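Local coordinates for protein yahD a copper inducible hydrolase (Lactococcus lactis subsp. lactis, PDB 3OG9) that is a copper-inducible protein of the alpha/beta hydrolase fold, probably a hydrolase, and binds D-malate in its pocket, at residues 57-62 with 109-114. Numbering follows the deposited sequence.
Sequences VNRYFK and YSNGAN. With MLT (D-malate), chain C.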
loop_
_atom_site.group_PDB
_atom_site.type_symbol
_atom_site.label_atom_id
_atom_site.label_comp_id
_atom_site.label_asym_id
_atom_site.label_seq_id
_atom_site.Cartn_x
_atom_site.Cartn_y
_atom_site.Cartn_z
ATOM N N VAL A 57 15.012 11.884 2.357
ATOM C CA VAL A 57 13.715 11.294 2.780
ATOM C C VAL A 57 13.220 10.253 1.761
ATOM O O VAL A 57 12.878 10.613 0.659
ATOM C CB VAL A 57 12.656 12.403 2.940
ATOM C CG1 VAL A 57 11.387 11.834 3.432
ATOM C CG2 VAL A 57 13.159 13.500 3.925
ATOM N N ASN A 58 13.197 8.970 2.109
ATOM C CA ASN A 58 12.754 7.940 1.156
ATOM C C ASN A 58 11.270 8.103 0.841
ATOM O O ASN A 58 10.482 8.308 1.759
ATOM C CB ASN A 58 13.003 6.529 1.724
ATOM C CG ASN A 58 14.469 6.207 1.876
ATOM O OD1 ASN A 58 15.319 6.772 1.179
ATOM N ND2 ASN A 58 14.776 5.257 2.752
ATOM N N ARG A 59 10.904 7.997 -0.435
ATOM C CA ARG A 59 9.496 8.098 -0.894
ATOM C C ARG A 59 9.328 7.297 -2.177
ATOM O O ARG A 59 10.313 7.000 -2.860
ATOM C CB ARG A 59 9.111 9.557 -1.218
ATOM C CG ARG A 59 8.794 10.464 -0.038
ATOM C CD ARG A 59 8.364 11.855 -0.537
ATOM N NE ARG A 59 7.294 11.699 -1.510
ATOM C CZ ARG A 59 6.001 11.593 -1.200
ATOM N NH1 ARG A 59 5.596 11.677 0.056
ATOM N NH2 ARG A 59 5.108 11.399 -2.158
ATOM N N TYR A 60 8.081 6.988 -2.534
ATOM C CA TYR A 60 7.803 6.290 -3.800
ATOM C C TYR A 60 7.614 7.181 -5.011
ATOM O O TYR A 60 7.742 6.712 -6.140
ATOM C CB TYR A 60 6.604 5.357 -3.657
ATOM C CG TYR A 60 6.956 4.165 -2.828
ATOM C CD1 TYR A 60 7.623 3.071 -3.388
ATOM C CD2 TYR A 60 6.695 4.165 -1.436
ATOM C CE1 TYR A 60 7.990 1.985 -2.593
ATOM C CE2 TYR A 60 7.055 3.070 -0.645
ATOM C CZ TYR A 60 7.677 1.995 -1.227
ATOM O OH TYR A 60 8.041 0.921 -0.437
ATOM N N PHE A 61 7.314 8.456 -4.805
ATOM C CA PHE A 61 7.109 9.386 -5.940
ATOM C C PHE A 61 7.281 10.808 -5.432
ATOM O O PHE A 61 7.273 11.047 -4.227
ATOM C CB PHE A 61 5.723 9.169 -6.628
ATOM C CG PHE A 61 4.565 9.542 -5.764
ATOM C CD1 PHE A 61 4.108 10.864 -5.721
ATOM C CD2 PHE A 61 3.982 8.604 -4.928
ATOM C CE1 PHE A 61 3.063 11.244 -4.884
ATOM C CE2 PHE A 61 2.916 8.980 -4.070
ATOM C CZ PHE A 61 2.447 10.311 -4.065
ATOM N N LYS A 62 7.509 11.736 -6.351
ATOM C CA LYS A 62 7.881 13.109 -5.976
ATOM C C LYS A 62 6.679 13.940 -5.547
ATOM O O LYS A 62 5.547 13.688 -5.986
ATOM C CB LYS A 62 8.550 13.789 -7.167
ATOM C CG LYS A 62 9.940 13.257 -7.451
ATOM C CD LYS A 62 10.417 13.693 -8.841
ATOM C CE LYS A 62 11.208 14.984 -8.791
ATOM N NZ LYS A 62 10.386 16.198 -8.555
ATOM N N TYR A 109 1.949 1.471 4.414
ATOM C CA TYR A 109 1.641 2.482 5.408
ATOM C C TYR A 109 1.863 3.849 4.746
ATOM O O TYR A 109 2.933 4.088 4.195
ATOM C CB TYR A 109 2.559 2.288 6.607
ATOM C CG TYR A 109 2.530 3.397 7.650
ATOM C CD1 TYR A 109 1.359 4.109 7.920
ATOM C CD2 TYR A 109 3.688 3.721 8.362
ATOM C CE1 TYR A 109 1.335 5.122 8.889
ATOM C CE2 TYR A 109 3.680 4.725 9.330
ATOM C CZ TYR A 109 2.510 5.428 9.571
ATOM O OH TYR A 109 2.516 6.421 10.527
ATOM N N SER A 110 0.843 4.707 4.784
ATOM C CA SER A 110 0.952 6.098 4.273
ATOM C C SER A 110 1.429 6.151 2.808
ATOM O O SER A 110 0.798 5.560 1.936
ATOM C CB SER A 110 1.856 6.893 5.220
ATOM O OG SER A 110 1.644 8.295 5.078
ATOM N N ASN A 111 2.565 6.797 2.521
ATOM C CA ASN A 111 3.087 6.801 1.127
ATOM C C ASN A 111 3.024 5.433 0.404
ATOM O O ASN A 111 2.468 5.326 -0.706
ATOM C CB ASN A 111 4.514 7.381 1.105
ATOM C CG ASN A 111 5.010 7.712 -0.296
ATOM O OD1 ASN A 111 6.147 7.405 -0.638
ATOM N ND2 ASN A 111 4.187 8.404 -1.086
ATOM N N GLY A 112 3.574 4.379 1.021
ATOM C CA GLY A 112 3.509 3.025 0.396
ATOM C C GLY A 112 2.074 2.509 0.168
ATOM O O GLY A 112 1.775 1.889 -0.851
ATOM N N ALA A 113 1.186 2.760 1.125
ATOM C CA ALA A 113 -0.215 2.339 1.029
ATOM C C ALA A 113 -0.893 3.037 -0.170
ATOM O O ALA A 113 -1.658 2.426 -0.923
ATOM C CB ALA A 113 -0.939 2.679 2.334
ATOM N N ASN A 114 -0.580 4.317 -0.347
ATOM C CA ASN A 114 -1.133 5.143 -1.423
ATOM C C ASN A 114 -0.750 4.638 -2.789
ATOM O O ASN A 114 -1.585 4.611 -3.717
ATOM C CB ASN A 114 -0.656 6.607 -1.228
ATOM C CG ASN A 114 -1.245 7.218 0.014
ATOM O OD1 ASN A 114 -2.224 6.690 0.525
ATOM N ND2 ASN A 114 -0.676 8.339 0.504
HETATM C C1 MLT C . 1.923 10.730 0.041
HETATM O O1 MLT C . 2.892 11.365 -0.455
HETATM O O2 MLT C . 1.680 9.554 -0.323
HETATM C C2 MLT C . 1.026 11.390 1.064
HETATM O O3 MLT C . 1.388 12.741 1.290
HETATM C C3 MLT C . 0.998 10.610 2.378
HETATM C C4 MLT C . 2.317 10.623 3.114
HETATM O O4 MLT C . 2.274 10.666 4.363
HETATM O O5 MLT C . 3.444 10.573 2.553
#
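Tyr-60 and Gly-112 have the nearest CA atoms, 6.8 Å apart, where the irregular loop 57-62 passes the first turn of helix 111-121. One bond crosses directly: Tyr-60 N donates to Asn-111 OD1 at 2.7 Å, nearly straight and in the carbonyl plane. Asn-111 extends toward the loop because its chi1 of -167° sets CG opposite the backbone N, and its ND2 donates to malate O2 at 2.9 Å. Asn-114 ND2 grips that same oxygen. The Tyr-60 ring edge meets Asn-111 OD1, and its CE2 lies 3.7 Å from Gly-112 CA. Arg-59 bends at chi3 (52°), and NE and NH2 both hold Phe-61 O, fixing the guanidinium while NH1 and NH2 clasp malate O1, each at 2.8 Å. The Asn-111 amide lies over the rim of one guanidinium face, the planes tilted 39°. Phe-61 CE2 comes within 3.3 Å of Asn-111 ND2, and Arg-59 NH2 sits over one ring face near its rim. Replacing Arg-59 by an alanine would probably leave malate O1 without its charged mate and Phe-61 O without these two donors. Ser-110, hydrogen-bonded to His-191, occupies a probable nucleophile elbow. Beside it, loop arginine and helix amides share one malate carboxylate.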